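Local atomic coordinates of archaemetzincin (Archaeoglobus fulgidus, PDB entry 3ZVS), a protein that is probably a zinc-dependent metalloprotease of the metzincin type, with one catalytic and one structural zinc and no known natural substrate. Residues V17-F26 with R108-I119; M1-S9 with A28-V38. All coordinates share one frame; numbering follows the deposited sequence.

Contact 1 of 2, residues V17-F26 with R108-I119; sequences VLANSLPKIF and RERVVKEAVHEI. With ZN (zinc ion), chain D.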
loop_
_atom_site.group_PDB
_atom_site.type_symbol
_atom_site.label_atom_id
_atom_site.label_comp_id
_atom_site.label_asym_id
_atom_site.label_seq_id
_atom_site.Cartn_x
_atom_site.Cartn_y
_atom_site.Cartn_z
ATOM N N VAL A 17 6.606 10.833 2.875
ATOM C CA VAL A 17 6.376 10.074 4.109
ATOM C C VAL A 17 6.887 8.665 3.974
ATOM O O VAL A 17 7.595 8.140 4.867
ATOM C CB VAL A 17 4.870 10.021 4.466
ATOM C CG1 VAL A 17 4.570 8.949 5.534
ATOM C CG2 VAL A 17 4.374 11.409 4.883
ATOM N N LEU A 18 6.537 8.010 2.872
ATOM C CA LEU A 18 6.967 6.649 2.684
ATOM C C LEU A 18 8.450 6.554 2.442
ATOM O O LEU A 18 9.112 5.657 2.975
ATOM C CB LEU A 18 6.170 6.013 1.523
ATOM C CG LEU A 18 4.703 5.868 1.878
ATOM C CD1 LEU A 18 3.956 5.268 0.669
ATOM C CD2 LEU A 18 4.481 5.000 3.094
ATOM N N ALA A 19 9.019 7.477 1.648
ATOM C CA ALA A 19 10.465 7.473 1.416
ATOM C C ALA A 19 11.253 7.616 2.742
ATOM O O ALA A 19 12.334 7.036 2.883
ATOM C CB ALA A 19 10.884 8.561 0.380
ATOM N N ASN A 20 10.679 8.347 3.691
ATOM C CA ASN A 20 11.313 8.629 4.972
ATOM C C ASN A 20 11.105 7.533 6.020
ATOM O O ASN A 20 11.898 7.420 6.952
ATOM C CB ASN A 20 10.767 9.932 5.553
ATOM C CG ASN A 20 11.185 11.150 4.769
ATOM O OD1 ASN A 20 12.165 11.120 4.035
ATOM N ND2 ASN A 20 10.429 12.234 4.922
ATOM N N SER A 21 10.055 6.734 5.889
ATOM C CA SER A 21 9.687 5.737 6.904
ATOM C C SER A 21 10.073 4.313 6.531
ATOM O O SER A 21 10.501 3.525 7.393
ATOM C CB SER A 21 8.188 5.771 7.160
ATOM O OG SER A 21 7.759 7.062 7.504
ATOM N N LEU A 22 9.914 3.951 5.264
ATOM C CA LEU A 22 10.125 2.572 4.846
ATOM C C LEU A 22 11.552 2.010 4.923
ATOM O O LEU A 22 11.721 0.807 5.173
ATOM C CB LEU A 22 9.555 2.343 3.454
ATOM C CG LEU A 22 8.050 2.525 3.212
ATOM C CD1 LEU A 22 7.735 2.286 1.742
ATOM C CD2 LEU A 22 7.186 1.616 4.085
ATOM N N PRO A 23 12.579 2.835 4.694
ATOM C CA PRO A 23 13.938 2.266 4.779
ATOM C C PRO A 23 14.229 1.593 6.112
ATOM O O PRO A 23 14.733 0.475 6.125
ATOM C CB PRO A 23 14.831 3.493 4.577
ATOM C CG PRO A 23 13.994 4.419 3.731
ATOM C CD PRO A 23 12.595 4.240 4.249
ATOM N N LYS A 24 13.880 2.248 7.208
ATOM C CA LYS A 24 14.163 1.696 8.526
ATOM C C LYS A 24 13.314 0.455 8.791
ATOM O O LYS A 24 13.801 -0.514 9.362
ATOM C CB LYS A 24 13.904 2.768 9.582
ATOM C CG LYS A 24 14.139 2.303 10.997
ATOM C CD LYS A 24 13.650 3.341 11.978
ATOM C CE LYS A 24 13.709 2.808 13.401
ATOM N NZ LYS A 24 13.361 3.865 14.385
ATOM N N ILE A 25 12.047 0.476 8.376
ATOM C CA ILE A 25 11.146 -0.644 8.630
ATOM C C ILE A 25 11.580 -1.922 7.924
ATOM O O ILE A 25 11.475 -3.022 8.478
ATOM C CB ILE A 25 9.698 -0.256 8.217
ATOM C CG1 ILE A 25 9.236 0.865 9.136
ATOM C CG2 ILE A 25 8.764 -1.450 8.321
ATOM C CD1 ILE A 25 7.883 1.440 8.741
ATOM N N PHE A 26 12.081 -1.792 6.702
ATOM C CA PHE A 26 12.414 -2.944 5.881
ATOM C C PHE A 26 13.915 -3.166 5.702
ATOM O O PHE A 26 14.316 -4.087 4.998
ATOM C CB PHE A 26 11.706 -2.840 4.526
ATOM C CG PHE A 26 10.250 -3.073 4.623
ATOM C CD1 PHE A 26 9.755 -4.351 4.848
ATOM C CD2 PHE A 26 9.376 -2.022 4.544
ATOM C CE1 PHE A 26 8.409 -4.573 4.935
ATOM C CE2 PHE A 26 7.995 -2.238 4.643
ATOM C CZ PHE A 26 7.523 -3.543 4.848
ATOM N N ARG A 108 -0.928 10.265 8.501
ATOM C CA ARG A 108 0.406 9.786 8.241
ATOM C C ARG A 108 0.590 8.357 8.770
ATOM O O ARG A 108 1.150 7.501 8.111
ATOM C CB ARG A 108 1.421 10.726 8.893
ATOM C CG ARG A 108 2.813 10.402 8.535
ATOM C CD ARG A 108 3.811 11.128 9.426
ATOM N NE ARG A 108 5.140 11.039 8.846
ATOM C CZ ARG A 108 5.967 10.024 9.044
ATOM N NH1 ARG A 108 5.612 9.019 9.840
ATOM N NH2 ARG A 108 7.158 10.028 8.438
ATOM N N GLU A 109 0.136 8.122 9.992
ATOM C CA GLU A 109 0.281 6.820 10.606
ATOM C C GLU A 109 -0.458 5.749 9.791
ATOM O O GLU A 109 0.056 4.647 9.560
ATOM C CB GLU A 109 -0.282 6.902 12.016
ATOM C CG GLU A 109 -0.153 5.627 12.755
ATOM C CD GLU A 109 -0.718 5.692 14.162
ATOM O OE1 GLU A 109 -1.878 6.105 14.339
ATOM O OE2 GLU A 109 0.001 5.248 15.081
ATOM N N ARG A 110 -1.651 6.083 9.321
ATOM C CA ARG A 110 -2.426 5.153 8.505
ATOM C C ARG A 110 -1.709 4.854 7.188
ATOM O O ARG A 110 -1.677 3.711 6.736
ATOM C CB ARG A 110 -3.769 5.757 8.164
ATOM C CG ARG A 110 -4.722 5.837 9.352
ATOM C CD ARG A 110 -5.955 6.606 8.993
ATOM N NE ARG A 110 -6.950 6.556 10.059
ATOM C CZ ARG A 110 -8.173 7.058 9.957
ATOM N NH1 ARG A 110 -8.558 7.704 8.870
ATOM N NH2 ARG A 110 -9.018 6.934 10.965
ATOM N N VAL A 111 -1.157 5.882 6.558
ATOM C CA VAL A 111 -0.449 5.675 5.306
ATOM C C VAL A 111 0.717 4.701 5.480
ATOM O O VAL A 111 0.916 3.783 4.676
ATOM C CB VAL A 111 0.033 7.016 4.736
ATOM C CG1 VAL A 111 0.986 6.793 3.581
ATOM C CG2 VAL A 111 -1.142 7.855 4.305
ATOM N N VAL A 112 1.540 4.920 6.512
ATOM C CA VAL A 112 2.670 4.039 6.743
ATOM C C VAL A 112 2.180 2.604 7.031
ATOM O O VAL A 112 2.703 1.638 6.435
ATOM C CB VAL A 112 3.592 4.551 7.857
ATOM C CG1 VAL A 112 4.712 3.575 8.078
ATOM C CG2 VAL A 112 4.124 5.935 7.510
ATOM N N LYS A 113 1.197 2.448 7.923
ATOM C CA LYS A 113 0.668 1.112 8.245
ATOM C C LYS A 113 0.244 0.360 6.993
ATOM O O LYS A 113 0.585 -0.797 6.805
ATOM C CB LYS A 113 -0.540 1.197 9.189
ATOM C CG LYS A 113 -0.229 1.536 10.623
ATOM C CD LYS A 113 -1.503 1.629 11.428
ATOM C CE LYS A 113 -1.179 1.916 12.897
ATOM N NZ LYS A 113 -2.445 2.161 13.604
ATOM N N GLU A 114 -0.518 1.034 6.146
ATOM C CA GLU A 114 -1.094 0.350 5.012
ATOM C C GLU A 114 -0.062 0.075 3.917
ATOM O O GLU A 114 -0.133 -0.948 3.221
ATOM C CB GLU A 114 -2.314 1.127 4.511
ATOM C CG GLU A 114 -3.434 1.165 5.565
ATOM C CD GLU A 114 -3.928 -0.197 5.906
ATOM O OE1 GLU A 114 -4.790 -0.675 5.157
ATOM O OE2 GLU A 114 -3.449 -0.838 6.861
ATOM N N ALA A 115 0.928 0.955 3.763
ATOM C CA ALA A 115 2.050 0.649 2.868
ATOM C C ALA A 115 2.855 -0.564 3.349
ATOM O O ALA A 115 3.187 -1.441 2.569
ATOM C CB ALA A 115 2.988 1.869 2.733
ATOM N N VAL A 116 3.172 -0.597 4.638
ATOM C CA VAL A 116 3.892 -1.704 5.227
ATOM C C VAL A 116 3.123 -3.001 5.027
ATOM O O VAL A 116 3.705 -4.030 4.670
ATOM C CB VAL A 116 4.153 -1.414 6.697
ATOM C CG1 VAL A 116 4.694 -2.657 7.426
ATOM C CG2 VAL A 116 5.192 -0.287 6.841
ATOM N N HIS A 117 1.809 -2.951 5.230
ATOM C CA HIS A 117 0.933 -4.116 5.020
ATOM C C HIS A 117 1.072 -4.670 3.592
ATOM O O HIS A 117 1.245 -5.852 3.356
ATOM C CB HIS A 117 -0.505 -3.691 5.306
ATOM C CG HIS A 117 -1.500 -4.789 5.151
ATOM N ND1 HIS A 117 -1.924 -5.564 6.215
ATOM C CD2 HIS A 117 -2.145 -5.276 4.056
ATOM C CE1 HIS A 117 -2.811 -6.453 5.785
ATOM N NE2 HIS A 117 -2.965 -6.294 4.479
ATOM N N GLU A 118 0.961 -3.780 2.608
ATOM C CA GLU A 118 1.054 -4.214 1.221
ATOM C C GLU A 118 2.423 -4.816 0.908
ATOM O O GLU A 118 2.541 -5.828 0.241
ATOM C CB GLU A 118 0.762 -3.035 0.274
ATOM C CG GLU A 118 -0.682 -2.565 0.307
ATOM C CD GLU A 118 -1.680 -3.673 0.135
ATOM O OE1 GLU A 118 -1.468 -4.563 -0.732
ATOM O OE2 GLU A 118 -2.685 -3.696 0.863
ATOM N N ILE A 119 3.472 -4.171 1.353
ATOM C CA ILE A 119 4.817 -4.660 1.081
ATOM C C ILE A 119 5.016 -6.015 1.782
ATOM O O ILE A 119 5.616 -6.909 1.227
ATOM C CB ILE A 119 5.889 -3.608 1.491
ATOM C CG1 ILE A 119 5.834 -2.401 0.563
ATOM C CG2 ILE A 119 7.286 -4.191 1.464
ATOM C CD1 ILE A 119 6.476 -1.179 1.179
HETATM ZN ZN ZN D . -3.861 -7.590 3.130
HETATM O O HOH W 1 10.170 8.690 9.471
HETATM O O HOH W 2 7.821 12.386 6.815
#

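Contact 2 of 2, residues M1-S9 with A28-V38; sequences MKIYIQPLS and AEVFVLPASDV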
loop_
_atom_site.group_PDB
_atom_site.type_symbol
_atom_site.label_atom_id
_atom_site.label_comp_id
_atom_site.label_asym_id
_atom_site.label_seq_id
_atom_site.Cartn_x
_atom_site.Cartn_y
_atom_site.Cartn_z
ATOM N N MET A 1 17.392 -5.634 0.029
ATOM C CA MET A 1 16.036 -5.384 -0.531
ATOM C C MET A 1 15.954 -3.952 -1.046
ATOM O O MET A 1 16.452 -3.018 -0.427
ATOM C CB MET A 1 14.979 -5.619 0.552
ATOM C CG MET A 1 13.548 -5.399 0.111
ATOM S SD MET A 1 12.377 -5.347 1.490
ATOM C CE MET A 1 12.671 -6.924 2.282
ATOM N N LYS A 2 15.284 -3.804 -2.188
ATOM C CA LYS A 2 15.017 -2.486 -2.773
ATOM C C LYS A 2 13.512 -2.308 -2.876
ATOM O O LYS A 2 12.805 -3.263 -3.194
ATOM C CB LYS A 2 15.633 -2.364 -4.174
ATOM C CG LYS A 2 17.112 -2.720 -4.187
ATOM C CD LYS A 2 17.894 -2.007 -5.275
ATOM C CE LYS A 2 19.260 -2.656 -5.516
ATOM N NZ LYS A 2 19.985 -2.966 -4.242
ATOM N N ILE A 3 13.032 -1.112 -2.562
ATOM C CA ILE A 3 11.611 -0.794 -2.704
ATOM C C ILE A 3 11.537 0.422 -3.613
ATOM O O ILE A 3 12.168 1.441 -3.330
ATOM C CB ILE A 3 10.964 -0.433 -1.350
ATOM C CG1 ILE A 3 11.093 -1.611 -0.376
ATOM C CG2 ILE A 3 9.506 0.002 -1.550
ATOM C CD1 ILE A 3 10.732 -1.298 1.055
ATOM N N TYR A 4 10.765 0.285 -4.688
ATOM C CA TYR A 4 10.529 1.357 -5.651
ATOM C C TYR A 4 9.128 1.859 -5.416
ATOM O O TYR A 4 8.167 1.107 -5.557
ATOM C CB TYR A 4 10.657 0.819 -7.079
ATOM C CG TYR A 4 12.047 0.305 -7.362
ATOM C CD1 TYR A 4 12.406 -0.985 -7.026
ATOM C CD2 TYR A 4 13.007 1.123 -7.941
ATOM C CE1 TYR A 4 13.669 -1.455 -7.271
ATOM C CE2 TYR A 4 14.288 0.660 -8.184
ATOM C CZ TYR A 4 14.604 -0.630 -7.856
ATOM O OH TYR A 4 15.884 -1.095 -8.096
ATOM N N ILE A 5 8.993 3.121 -5.041
ATOM C CA ILE A 5 7.693 3.750 -4.899
ATOM C C ILE A 5 7.324 4.417 -6.208
ATOM O O ILE A 5 8.049 5.256 -6.716
ATOM C CB ILE A 5 7.690 4.802 -3.772
ATOM C CG1 ILE A 5 8.105 4.185 -2.437
ATOM C CG2 ILE A 5 6.345 5.474 -3.627
ATOM C CD1 ILE A 5 8.520 5.209 -1.403
ATOM N N GLN A 6 6.183 4.023 -6.748
ATOM C CA GLN A 6 5.659 4.589 -7.978
ATOM C C GLN A 6 4.450 5.480 -7.645
ATOM O O GLN A 6 3.333 4.988 -7.414
ATOM C CB GLN A 6 5.209 3.482 -8.957
ATOM C CG GLN A 6 4.520 4.027 -10.209
ATOM C CD GLN A 6 5.440 4.924 -11.000
ATOM O OE1 GLN A 6 6.453 4.468 -11.544
ATOM N NE2 GLN A 6 5.131 6.189 -11.046
ATOM N N PRO A 7 4.638 6.803 -7.634
ATOM C CA PRO A 7 3.503 7.691 -7.393
ATOM C C PRO A 7 2.538 7.640 -8.577
ATOM O O PRO A 7 2.971 7.775 -9.739
ATOM C CB PRO A 7 4.163 9.094 -7.233
ATOM C CG PRO A 7 5.629 8.816 -7.076
ATOM C CD PRO A 7 5.874 7.568 -7.877
ATOM N N LEU A 8 1.267 7.452 -8.302
ATOM C CA LEU A 8 0.237 7.364 -9.317
ATOM C C LEU A 8 -0.924 8.247 -8.909
ATOM O O LEU A 8 -1.796 7.809 -8.144
ATOM C CB LEU A 8 -0.254 5.933 -9.467
ATOM C CG LEU A 8 0.757 4.906 -9.925
ATOM C CD1 LEU A 8 0.190 3.504 -9.777
ATOM C CD2 LEU A 8 1.193 5.122 -11.340
ATOM N N SER A 9 -0.919 9.505 -9.339
ATOM C CA SER A 9 -1.914 10.475 -8.867
ATOM C C SER A 9 -2.001 10.545 -7.340
ATOM O O SER A 9 -3.018 10.202 -6.741
ATOM C CB SER A 9 -3.273 10.189 -9.446
ATOM O OG SER A 9 -3.216 10.187 -10.878
ATOM N N ALA A 28 15.779 -1.365 3.919
ATOM C CA ALA A 28 15.786 -1.400 2.465
ATOM C C ALA A 28 16.287 -0.086 1.882
ATOM O O ALA A 28 16.238 0.952 2.535
ATOM C CB ALA A 28 14.378 -1.698 1.944
ATOM N N GLU A 29 16.772 -0.167 0.650
ATOM C CA GLU A 29 17.066 1.018 -0.140
ATOM C C GLU A 29 15.764 1.356 -0.852
ATOM O O GLU A 29 15.185 0.494 -1.524
ATOM C CB GLU A 29 18.151 0.717 -1.152
ATOM C CG GLU A 29 18.613 1.930 -1.916
ATOM C CD GLU A 29 19.720 1.602 -2.904
ATOM O OE1 GLU A 29 19.958 0.400 -3.168
ATOM O OE2 GLU A 29 20.338 2.554 -3.423
ATOM N N VAL A 30 15.311 2.588 -0.676
ATOM C CA VAL A 30 14.049 3.032 -1.270
ATOM C C VAL A 30 14.310 4.050 -2.375
ATOM O O VAL A 30 15.134 4.954 -2.240
ATOM C CB VAL A 30 13.160 3.623 -0.177
ATOM C CG1 VAL A 30 11.875 4.113 -0.751
ATOM C CG2 VAL A 30 12.891 2.547 0.920
ATOM N N PHE A 31 13.582 3.880 -3.470
ATOM C CA PHE A 31 13.716 4.694 -4.660
ATOM C C PHE A 31 12.356 5.301 -4.893
ATOM O O PHE A 31 11.348 4.624 -4.758
ATOM C CB PHE A 31 14.106 3.845 -5.866
ATOM C CG PHE A 31 15.440 3.170 -5.722
ATOM C CD1 PHE A 31 15.544 1.946 -5.087
ATOM C CD2 PHE A 31 16.580 3.777 -6.197
ATOM C CE1 PHE A 31 16.772 1.335 -4.946
ATOM C CE2 PHE A 31 17.814 3.174 -6.054
ATOM C CZ PHE A 31 17.907 1.952 -5.426
ATOM N N VAL A 32 12.313 6.571 -5.263
ATOM C CA VAL A 32 11.061 7.200 -5.651
ATOM C C VAL A 32 11.119 7.436 -7.160
ATOM O O VAL A 32 11.955 8.192 -7.665
ATOM C CB VAL A 32 10.832 8.517 -4.903
ATOM C CG1 VAL A 32 9.568 9.212 -5.417
ATOM C CG2 VAL A 32 10.742 8.291 -3.392
ATOM N N LEU A 33 10.237 6.743 -7.864
ATOM C CA LEU A 33 10.121 6.822 -9.319
ATOM C C LEU A 33 9.373 8.088 -9.755
ATOM O O LEU A 33 8.699 8.740 -8.966
ATOM C CB LEU A 33 9.430 5.595 -9.862
ATOM C CG LEU A 33 10.130 4.279 -9.532
ATOM C CD1 LEU A 33 9.315 3.092 -9.961
ATOM C CD2 LEU A 33 11.520 4.224 -10.166
ATOM N N PRO A 34 9.560 8.478 -11.012
ATOM C CA PRO A 34 8.853 9.651 -11.508
ATOM C C PRO A 34 7.336 9.508 -11.378
ATOM O O PRO A 34 6.803 8.476 -11.711
ATOM C CB PRO A 34 9.235 9.660 -12.983
ATOM C CG PRO A 34 10.596 8.964 -13.028
ATOM C CD PRO A 34 10.443 7.872 -12.027
ATOM N N ALA A 35 6.688 10.550 -10.887
ATOM C CA ALA A 35 5.243 10.550 -10.760
ATOM C C ALA A 35 4.542 10.459 -12.101
ATOM O O ALA A 35 5.027 10.985 -13.106
ATOM C CB ALA A 35 4.788 11.766 -10.052
ATOM N N SER A 36 3.417 9.772 -12.127
ATOM C CA SER A 36 2.576 9.708 -13.307
ATOM C C SER A 36 1.142 9.715 -12.836
ATOM O O SER A 36 0.845 9.420 -11.673
ATOM C CB SER A 36 2.883 8.463 -14.184
ATOM O OG SER A 36 2.483 7.255 -13.574
ATOM N N ASP A 37 0.222 10.081 -13.715
ATOM C CA ASP A 37 -1.183 9.942 -13.396
ATOM C C ASP A 37 -1.582 8.480 -13.526
ATOM O O ASP A 37 -1.163 7.797 -14.471
ATOM C CB ASP A 37 -2.041 10.771 -14.353
ATOM C CG ASP A 37 -1.792 12.264 -14.247
ATOM O OD1 ASP A 37 -1.182 12.756 -13.273
ATOM O OD2 ASP A 37 -2.196 12.970 -15.195
ATOM N N VAL A 38 -2.421 7.993 -12.611
ATOM C CA VAL A 38 -2.894 6.631 -12.677
ATOM C C VAL A 38 -3.628 6.444 -14.022
ATOM O O VAL A 38 -4.312 7.354 -14.505
ATOM C CB VAL A 38 -3.700 6.257 -11.404
ATOM C CG1 VAL A 38 -5.015 7.053 -11.304
ATOM C CG2 VAL A 38 -3.936 4.773 -11.356
#

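Contact 1 of 2, residues V17-F26 with R108-I119
F26 lays one ring face over I119, whose CG2 stands 3.8 Å from the ring centroid and 23° off the normal, a CH-pi contact; I25 CG2 covers the opposite face, and the carbonyl O of V116 meets the ring at its edge. One turn earlier, L22 splits its branches, CD1 going to I119 CD1 (3.7 Å) and CD2 to V116 CG2, while I25 CD1 settles between V116 CG2 and V112 CG1. L18 CD2 presses on A115 CB at 3.5 Å, tighter than usual for two methyl groups, and also touches V111 CG1. V17 CG1, anti to the backbone N (chi1 166°), meets V112 CG2 at 3.6 Å and lies over one face of the R108 guanidinium, toward its rim. The extended R108 reaches along this end, and a water in its plane joins NH2 to N20 ND2. In one of its two conformers, S21 OG donates to V17 O and takes a weak, bent bond from R108 NH2 (3.2 Å). On the other side of helix 104-122, H117 NE2 binds the catalytic zinc at 2.1 Å, together with H121 and H127. Segments 17-26 and 108-119 cross at -54°, which sets helix 12-26 behind the zinc-binding active-site helix of the metzincin HExxH motif.

Contact 2 of 2, residues M1-S9 with A28-V38
Y4 and F31 lie side by side on one face of the sheet, their rings nearly parallel (13°) but slid apart, with centroids 4.8 Å apart; F31 CD1 sits above the tyrosine face near its rim. Matching first and second torsions, on residues that share this face, keep the two rings near parallel and pointing the same way. On that face K2 runs its aliphatic chain past F31, CD at 3.5 Å from CE1, then turns at its tip to bring NZ to a long salt bridge with E29 OE1. L33 CD1 packs against Y4 CB. The other face is aliphatic: I5 CD1 meets V30 CG1 at 3.6 Å, and I3 CD1 lies against A28 CB; F26 and L18 of helix 12-26 cover these isoleucines.

Between the strands, backbone bonds alternate in direction, from E29 N to M1 O through to L33 N to I5 O. Past them Q6 takes over: bent at chi2 (61°), it turns its amide so that NE2 donates both to P34 O (2.9 Å) and to P7 O, each acceptor near the amide plane. S36 N reaches P7 O from the opposite face, so two donors grip that carbonyl. At the far end S36 O accepts from S9 N, and S9 OG takes V38 N at 2.9 Å, a side chain standing in for backbone pairing. Parallel strands 2-7 and 29-32, joined through helix 12-26, form a beta-alpha-beta unit at the edge of the mixed sheet.

Overall arrangement
Helix 12-26 is the element common to both places: it supplies one partner of contact 1 and bridges the two strands of contact 2. It packs on the isoleucine face of the sheet, beside helix 104-122, and its P23 and A19 touch V30 and V32. Contact 1 is mostly buried and almost wholly apolar, with a few polar atoms at its R108 end; its helix 104-122 carries H117 and H121, two of the three histidines that bind the catalytic zinc. Contact 2 is partly buried, held chiefly by backbone hydrogen bonds, and bears its ion pair and aromatic pair on the face away from the helix. Strand 2-7 continues the sheet through strand 65-69, whose L66 also packs on A115 and I119.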